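Local coordinates for restriction endonuclease UbaLAI (Unidentified, PDB 5O63), which cleaves double-stranded DNA as a monomeric Type IIE restriction enzyme, represented here by its N-terminal B3 domain, which is bound to its cognate DNA, at residues F49-P54 with S121-D126; R90-M95 with T109-A114. All coordinates share one frame; numbering follows the deposited sequence.

From the N terminus, the chain first meets these contacts in the loop after strand 40-41, where F49-P54 waits for a later strand. Three strands on, R90-M95 covers most of strand 89-93 and the turn after it, and a span of 13 residues returns as T109-A114 to close interaction 2. Strand 121-128 follows, and its residues S121-D126 close interaction 1 over 66 intervening residues, so the shorter loop lies wholly within the longer one. Strands 108-116 and 121-128 are antiparallel neighbours, with probable hydrogen bonds from Y124 N to L112 O and from I110 N to D126 O. F111 of interaction 2 packs against F49 and F50, so both contacts feed one aromatic core of the B3 domain.

Interaction 1 of 2, residues F49-P54 with S121-D126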
loop_
_atom_site.group_PDB
_atom_site.type_symbol
_atom_site.label_atom_id
_atom_site.label_comp_id
_atom_site.label_asym_id
_atom_site.label_seq_id
_atom_site.Cartn_x
_atom_site.Cartn_y
_atom_site.Cartn_z
ATOM N N PHE A 49 0.387 0.838 10.779
ATOM C CA PHE A 49 -0.430 1.510 9.751
ATOM C C PHE A 49 -1.642 0.633 9.406
ATOM O O PHE A 49 -2.754 1.118 9.191
ATOM C CB PHE A 49 0.410 1.778 8.465
ATOM C CG PHE A 49 -0.399 2.190 7.269
ATOM C CD1 PHE A 49 -0.827 1.226 6.359
ATOM C CD2 PHE A 49 -0.758 3.508 7.052
ATOM C CE1 PHE A 49 -1.585 1.579 5.253
ATOM C CE2 PHE A 49 -1.501 3.884 5.924
ATOM C CZ PHE A 49 -1.934 2.897 5.037
ATOM N N PHE A 50 -1.415 -0.677 9.422
ATOM C CA PHE A 50 -2.477 -1.629 9.115
ATOM C C PHE A 50 -3.395 -1.926 10.279
ATOM O O PHE A 50 -3.111 -1.541 11.425
ATOM C CB PHE A 50 -1.842 -2.914 8.572
ATOM C CG PHE A 50 -1.259 -2.711 7.209
ATOM C CD1 PHE A 50 -2.121 -2.569 6.083
ATOM C CD2 PHE A 50 0.111 -2.544 7.058
ATOM C CE1 PHE A 50 -1.585 -2.343 4.788
ATOM C CE2 PHE A 50 0.671 -2.312 5.781
ATOM C CZ PHE A 50 -0.148 -2.234 4.641
ATOM N N PRO A 51 -4.536 -2.553 9.987
ATOM C CA PRO A 51 -5.485 -2.808 11.072
ATOM C C PRO A 51 -4.840 -3.685 12.145
ATOM O O PRO A 51 -3.870 -4.415 11.881
ATOM C CB PRO A 51 -6.638 -3.556 10.370
ATOM C CG PRO A 51 -6.553 -3.171 8.994
ATOM C CD PRO A 51 -5.092 -2.964 8.679
ATOM N N ASP A 52 -5.358 -3.597 13.361
ATOM C CA ASP A 52 -4.939 -4.515 14.393
ATOM C C ASP A 52 -5.226 -5.933 13.915
ATOM O O ASP A 52 -6.307 -6.221 13.396
ATOM C CB ASP A 52 -5.660 -4.229 15.714
ATOM C CG ASP A 52 -5.204 -2.936 16.360
ATOM O OD1 ASP A 52 -4.014 -2.586 16.236
ATOM O OD2 ASP A 52 -6.042 -2.274 17.009
ATOM N N MET A 53 -4.236 -6.802 14.044
ATOM C CA MET A 53 -4.440 -8.202 13.796
ATOM C C MET A 53 -3.989 -8.897 15.053
ATOM O O MET A 53 -2.806 -9.008 15.288
ATOM C CB MET A 53 -3.651 -8.713 12.579
ATOM C CG MET A 53 -3.726 -10.224 12.435
ATOM S SD MET A 53 -3.367 -10.836 10.790
ATOM C CE MET A 53 -1.852 -9.958 10.514
ATOM N N PRO A 54 -4.935 -9.320 15.899
ATOM C CA PRO A 54 -4.455 -10.029 17.080
ATOM C C PRO A 54 -3.743 -11.315 16.662
ATOM O O PRO A 54 -4.160 -12.008 15.726
ATOM C CB PRO A 54 -5.735 -10.313 17.860
ATOM C CG PRO A 54 -6.769 -10.436 16.780
ATOM C CD PRO A 54 -6.395 -9.428 15.738
ATOM N N SER A 121 -14.169 5.904 7.573
ATOM C CA SER A 121 -12.722 5.843 7.289
ATOM C C SER A 121 -12.460 4.610 6.478
ATOM O O SER A 121 -13.291 3.705 6.449
ATOM C CB SER A 121 -11.894 5.842 8.575
ATOM O OG SER A 121 -12.146 4.708 9.388
ATOM N N GLY A 122 -11.302 4.559 5.827
ATOM C CA GLY A 122 -11.030 3.384 5.011
ATOM C C GLY A 122 -9.653 3.377 4.366
ATOM O O GLY A 122 -8.975 4.390 4.291
ATOM N N TYR A 123 -9.234 2.205 3.887
ATOM C CA TYR A 123 -7.945 2.042 3.205
ATOM C C TYR A 123 -8.100 2.184 1.699
ATOM O O TYR A 123 -9.162 1.885 1.141
ATOM C CB TYR A 123 -7.316 0.665 3.512
ATOM C CG TYR A 123 -6.798 0.582 4.924
ATOM C CD1 TYR A 123 -5.470 0.965 5.224
ATOM C CD2 TYR A 123 -7.599 0.138 5.959
ATOM C CE1 TYR A 123 -4.987 0.895 6.518
ATOM C CE2 TYR A 123 -7.132 0.106 7.295
ATOM C CZ TYR A 123 -5.807 0.483 7.563
ATOM O OH TYR A 123 -5.319 0.444 8.874
ATOM N N TYR A 124 -6.998 2.597 1.072
ATOM C CA TYR A 124 -6.871 2.813 -0.380
ATOM C C TYR A 124 -5.577 2.204 -0.838
ATOM O O TYR A 124 -4.612 2.277 -0.109
ATOM C CB TYR A 124 -6.826 4.286 -0.719
ATOM C CG TYR A 124 -8.085 4.969 -0.342
ATOM C CD1 TYR A 124 -9.027 5.320 -1.330
ATOM C CD2 TYR A 124 -8.374 5.267 1.013
ATOM C CE1 TYR A 124 -10.239 5.957 -1.008
ATOM C CE2 TYR A 124 -9.594 5.912 1.342
ATOM C CZ TYR A 124 -10.519 6.237 0.313
ATOM O OH TYR A 124 -11.745 6.872 0.561
ATOM N N PHE A 125 -5.578 1.658 -2.054
ATOM C CA PHE A 125 -4.345 1.087 -2.600
ATOM C C PHE A 125 -4.114 1.538 -3.998
ATOM O O PHE A 125 -5.016 1.509 -4.831
ATOM C CB PHE A 125 -4.481 -0.442 -2.553
ATOM C CG PHE A 125 -3.412 -1.174 -3.273
ATOM C CD1 PHE A 125 -3.595 -1.578 -4.591
ATOM C CD2 PHE A 125 -2.229 -1.474 -2.619
ATOM C CE1 PHE A 125 -2.579 -2.299 -5.284
ATOM C CE2 PHE A 125 -1.187 -2.196 -3.286
ATOM C CZ PHE A 125 -1.368 -2.601 -4.620
ATOM N N ASP A 126 -2.857 1.875 -4.322
ATOM C CA ASP A 126 -2.448 2.266 -5.662
ATOM C C ASP A 126 -1.090 1.605 -5.925
ATOM O O ASP A 126 -0.392 1.262 -4.995
ATOM C CB ASP A 126 -2.340 3.779 -5.749
ATOM C CG ASP A 126 -2.269 4.327 -7.178
ATOM O OD1 ASP A 126 -2.385 3.588 -8.164
ATOM O OD2 ASP A 126 -2.212 5.572 -7.309
#
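Y123 reaches from strand 121-128 to the loop at F49-P51, and its ring meets a different partner on each flank. The first torsion sets CG anti to the carbonyl carbon (chi1 -72°), which carries the ring away from the strand toward the loop. Beyond CB and CG, the CD1 and CE1 flank comes first: Y123 CE1 lies 3.7 Å from F49 CE1, with CD1 close behind. Here the edge of the tyrosine is directed at the face of F49 in an offset edge-to-face pair, the planes turned 78° against each other. On the other flank, Y123 CE2 rests 3.7 Å from P51 CG, while CZ lies near P51 CD. At the tip, Y123 OH donates a 2.7 Å hydrogen bond to F49 O. The hydroxyl lies in the carbonyl plane on a lone pair of that oxygen, with a C=O...O angle of 142°. P51 N has no hydrogen to offer, so its closeness to OH is packing alone.

F49 and P51 suit the flanks of such a ring, one with an aromatic face and the other with a compact, rigid ring. F66 and F113 add further aromatic contacts around Y123. Tyrosine suits its place by joining both kinds of chemistry: its carbon edges belong to the apolar cluster, and its single polar atom fastens the loop backbone to the sheet by supplying a donor to a peptide carbonyl.

Interaction 2 of 2, residues R90-M95 with T109-A114; sequences RRITRM and TIFLFA. With nucleotides of chain C.
F111 CG and I92 CG1 are both set anti to the carbonyl carbon of their own residue, and M95 bends at its last torsion (chi3 -77°), bringing all three ends together. F111 CZ enters the notch between the other two, 4.2 Å from I92 CG1 and 4.0 Å from M95 SD. The sulfur meets the ring obliquely, 72° off its normal, in a Met-aromatic contact; M95 is engineered. I92 and F111 suit this buried place because neither brings a polar group into it.

The other flank of 90-95 grips DNA chain C. R91, extended from CG to NE, points both NH1 (2.9 Å) and NH2 (3.0 Å) at O4 of DT5, a fork closing on one base oxygen, while E89 holds its NE by a salt bridge. T93 OG1 donates to OP2 of DC3 at 2.7 Å. R94 NE makes a nearly straight bond to OP1 of DC2 (2.8 Å, 165°), the oxygen lying at the guanidinium edge. With an alanine here, that phosphate would probably be left without its charged mate, weakening the hold on the backbone. Arginine thus serves both base and phosphate in this DNA-binding domain.

Within the sheet, strand 89-93 runs antiparallel between 40-41 and 75-84, with I92 touching V42 and Y81. F111 belongs to strand 108-116, which is flanked by 121-128 and 19-28; the F111 ring also meets F50 and F125 edge-to-face, while I110 and L112 of the same strand pack on helix 3-14.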
loop_
_atom_site.group_PDB
_atom_site.type_symbol
_atom_site.label_atom_id
_atom_site.label_comp_id
_atom_site.label_asym_id
_atom_site.label_seq_id
_atom_site.Cartn_x
_atom_site.Cartn_y
_atom_site.Cartn_z
ATOM N N ARG A 90 5.001 -10.529 8.208
ATOM C CA ARG A 90 3.667 -10.178 7.720
ATOM C C ARG A 90 3.722 -9.701 6.286
ATOM O O ARG A 90 4.653 -9.050 5.823
ATOM C CB ARG A 90 3.005 -9.090 8.616
ATOM C CG ARG A 90 2.958 -9.477 10.069
ATOM C CD ARG A 90 2.158 -8.538 10.867
ATOM N NE ARG A 90 2.408 -8.835 12.270
ATOM C CZ ARG A 90 1.751 -8.252 13.251
ATOM N NH1 ARG A 90 0.811 -7.378 12.943
ATOM N NH2 ARG A 90 2.031 -8.561 14.524
ATOM N N ARG A 91 2.662 -10.069 5.528
ATOM C CA ARG A 91 2.567 -9.771 4.104
ATOM C C ARG A 91 1.185 -9.248 3.816
ATOM O O ARG A 91 0.233 -9.667 4.520
ATOM C CB ARG A 91 2.785 -11.042 3.261
ATOM C CG ARG A 91 4.141 -11.696 3.464
ATOM C CD ARG A 91 4.101 -13.012 2.714
ATOM N NE ARG A 91 5.259 -13.813 3.084
ATOM C CZ ARG A 91 5.467 -15.083 2.722
ATOM N NH1 ARG A 91 4.596 -15.713 1.895
ATOM N NH2 ARG A 91 6.543 -15.723 3.205
ATOM N N ILE A 92 1.040 -8.399 2.804
ATOM C CA ILE A 92 -0.269 -8.126 2.178
ATOM C C ILE A 92 -0.332 -8.985 0.927
ATOM O O ILE A 92 0.647 -9.109 0.176
ATOM C CB ILE A 92 -0.441 -6.631 1.770
ATOM C CG1 ILE A 92 -0.012 -5.740 2.948
ATOM C CG2 ILE A 92 -1.903 -6.407 1.327
ATOM C CD1 ILE A 92 -0.871 -5.995 4.237
ATOM N N THR A 93 -1.514 -9.574 0.699
ATOM C CA THR A 93 -1.776 -10.328 -0.525
ATOM C C THR A 93 -3.191 -9.991 -1.073
ATOM O O THR A 93 -3.938 -9.187 -0.470
ATOM C CB THR A 93 -1.715 -11.867 -0.285
ATOM O OG1 THR A 93 -2.794 -12.243 0.599
ATOM C CG2 THR A 93 -0.416 -12.318 0.355
ATOM N N ARG A 94 -3.515 -10.571 -2.238
ATOM C CA ARG A 94 -4.746 -10.284 -3.032
ATOM C C ARG A 94 -4.703 -8.871 -3.649
ATOM O O ARG A 94 -5.719 -8.310 -4.012
ATOM C CB ARG A 94 -6.059 -10.491 -2.170
ATOM C CG ARG A 94 -6.083 -11.815 -1.380
ATOM C CD ARG A 94 -7.454 -11.989 -0.734
ATOM N NE ARG A 94 -8.508 -12.014 -1.753
ATOM C CZ ARG A 94 -9.798 -11.807 -1.433
ATOM N NH1 ARG A 94 -10.140 -11.696 -0.160
ATOM N NH2 ARG A 94 -10.708 -11.762 -2.387
ATOM N N MET A 95 -3.494 -8.303 -3.844
ATOM C CA MET A 95 -3.405 -7.060 -4.568
ATOM C C MET A 95 -3.560 -7.174 -6.083
ATOM O O MET A 95 -3.589 -8.272 -6.694
ATOM C CB MET A 95 -2.059 -6.387 -4.242
ATOM C CG MET A 95 -2.064 -5.960 -2.827
ATOM S SD MET A 95 -0.414 -5.442 -2.298
ATOM C CE MET A 95 0.213 -7.116 -2.139
ATOM N N THR A 109 4.138 0.441 -4.303
ATOM C CA THR A 109 2.782 0.374 -3.763
ATOM C C THR A 109 2.532 1.541 -2.851
ATOM O O THR A 109 3.407 1.899 -2.053
ATOM C CB THR A 109 2.547 -0.940 -3.013
ATOM O OG1 THR A 109 3.485 -1.095 -1.918
ATOM C CG2 THR A 109 2.630 -2.098 -3.963
ATOM N N ILE A 110 1.337 2.143 -2.958
ATOM C CA ILE A 110 0.920 3.184 -2.035
ATOM C C ILE A 110 -0.336 2.711 -1.316
ATOM O O ILE A 110 -1.291 2.310 -1.956
ATOM C CB ILE A 110 0.640 4.507 -2.723
ATOM C CG1 ILE A 110 1.872 5.002 -3.485
ATOM C CG2 ILE A 110 0.074 5.545 -1.648
ATOM C CD1 ILE A 110 1.565 6.212 -4.289
ATOM N N PHE A 111 -0.322 2.764 0.016
ATOM C CA PHE A 111 -1.514 2.509 0.803
ATOM C C PHE A 111 -1.837 3.816 1.512
ATOM O O PHE A 111 -0.962 4.473 2.046
ATOM C CB PHE A 111 -1.299 1.421 1.849
ATOM C CG PHE A 111 -0.968 0.051 1.298
ATOM C CD1 PHE A 111 -1.969 -0.901 1.245
ATOM C CD2 PHE A 111 0.360 -0.290 0.946
ATOM C CE1 PHE A 111 -1.675 -2.197 0.762
ATOM C CE2 PHE A 111 0.634 -1.587 0.456
ATOM C CZ PHE A 111 -0.394 -2.493 0.387
ATOM N N LEU A 112 -3.107 4.176 1.543
ATOM C CA LEU A 112 -3.529 5.391 2.232
ATOM C C LEU A 112 -4.623 4.984 3.204
ATOM O O LEU A 112 -5.526 4.238 2.812
ATOM C CB LEU A 112 -4.079 6.408 1.236
ATOM C CG LEU A 112 -4.376 7.822 1.711
ATOM C CD1 LEU A 112 -3.067 8.561 1.822
ATOM C CD2 LEU A 112 -5.399 8.538 0.745
ATOM N N PHE A 113 -4.542 5.435 4.457
ATOM C CA PHE A 113 -5.638 5.254 5.394
ATOM C C PHE A 113 -6.243 6.613 5.586
ATOM O O PHE A 113 -5.559 7.524 6.042
ATOM C CB PHE A 113 -5.205 4.648 6.738
ATOM C CG PHE A 113 -6.364 4.513 7.704
ATOM C CD1 PHE A 113 -7.280 3.489 7.568
ATOM C CD2 PHE A 113 -6.566 5.464 8.693
ATOM C CE1 PHE A 113 -8.370 3.375 8.440
ATOM C CE2 PHE A 113 -7.632 5.358 9.574
ATOM C CZ PHE A 113 -8.536 4.306 9.447
ATOM N N ALA A 114 -7.484 6.792 5.179
ATOM C CA ALA A 114 -8.097 8.117 5.310
ATOM C C ALA A 114 -9.271 8.141 6.281
ATOM O O ALA A 114 -10.093 7.232 6.308
ATOM C CB ALA A 114 -8.520 8.623 3.943
ATOM P P DC C 2 -6.674 -13.273 -5.009
ATOM O OP1 DC C 2 -7.954 -12.937 -4.299
ATOM O OP2 DC C 2 -5.856 -12.180 -5.648
ATOM O "O5'" DC C 2 -5.807 -14.118 -4.015
ATOM C "C5'" DC C 2 -6.388 -15.162 -3.218
ATOM C "C4'" DC C 2 -5.319 -16.070 -2.653
ATOM O "O4'" DC C 2 -4.532 -16.659 -3.699
ATOM C "C3'" DC C 2 -4.332 -15.354 -1.741
ATOM O "O3'" DC C 2 -4.766 -15.651 -0.377
ATOM C "C2'" DC C 2 -2.969 -15.997 -2.119
ATOM C "C1'" DC C 2 -3.414 -17.165 -3.049
ATOM N N1 DC C 2 -2.407 -17.563 -4.081
ATOM C C2 DC C 2 -2.147 -18.958 -4.196
ATOM O O2 DC C 2 -2.722 -19.729 -3.444
ATOM N N3 DC C 2 -1.221 -19.361 -5.053
ATOM C C4 DC C 2 -0.673 -18.473 -5.907
ATOM N N4 DC C 2 0.253 -18.950 -6.774
ATOM C C5 DC C 2 -0.939 -17.057 -5.844
ATOM C C6 DC C 2 -1.833 -16.644 -4.927
ATOM P P DT C 5 2.791 -23.894 6.753
ATOM O OP1 DT C 5 2.518 -25.207 7.397
ATOM O OP2 DT C 5 2.809 -22.608 7.449
ATOM O "O5'" DT C 5 4.222 -24.005 6.002
ATOM C "C5'" DT C 5 4.510 -25.224 5.332
ATOM C "C4'" DT C 5 5.871 -25.181 4.642
ATOM O "O4'" DT C 5 5.812 -24.156 3.588
ATOM C "C3'" DT C 5 7.068 -24.852 5.516
ATOM O "O3'" DT C 5 8.171 -25.591 5.055
ATOM C "C2'" DT C 5 7.308 -23.360 5.199
ATOM C "C1'" DT C 5 6.945 -23.358 3.708
ATOM N N1 DT C 5 6.627 -22.051 3.204
ATOM C C2 DT C 5 7.239 -21.616 2.037
ATOM O O2 DT C 5 7.979 -22.319 1.407
ATOM N N3 DT C 5 6.956 -20.337 1.656
ATOM C C4 DT C 5 6.125 -19.450 2.304
ATOM O O4 DT C 5 5.946 -18.331 1.894
ATOM C C5 DT C 5 5.468 -19.971 3.517
ATOM C C7 DT C 5 4.524 -19.081 4.302
ATOM C C6 DT C 5 5.748 -21.229 3.900
ATOM P P DC C 3 -3.848 -15.774 0.869
ATOM O OP1 DC C 3 -4.758 -15.630 2.056
ATOM O OP2 DC C 3 -2.635 -14.943 0.862
ATOM O "O5'" DC C 3 -3.368 -17.295 0.914
ATOM C "C5'" DC C 3 -4.407 -18.325 1.082
ATOM C "C4'" DC C 3 -3.766 -19.699 0.937
ATOM O "O4'" DC C 3 -3.177 -19.806 -0.361
ATOM C "C3'" DC C 3 -2.635 -20.034 1.853
ATOM O "O3'" DC C 3 -3.101 -20.423 3.125
ATOM C "C2'" DC C 3 -1.996 -21.234 1.144
ATOM C "C1'" DC C 3 -2.141 -20.815 -0.289
ATOM N N1 DC C 3 -0.912 -20.242 -0.906
ATOM C C2 DC C 3 0.031 -21.122 -1.390
ATOM O O2 DC C 3 -0.126 -22.327 -1.172
ATOM N N3 DC C 3 1.065 -20.637 -2.083
ATOM C C4 DC C 3 1.243 -19.285 -2.231
ATOM N N4 DC C 3 2.295 -18.874 -2.938
ATOM C C5 DC C 3 0.291 -18.336 -1.721
ATOM C C6 DC C 3 -0.795 -18.881 -1.080
#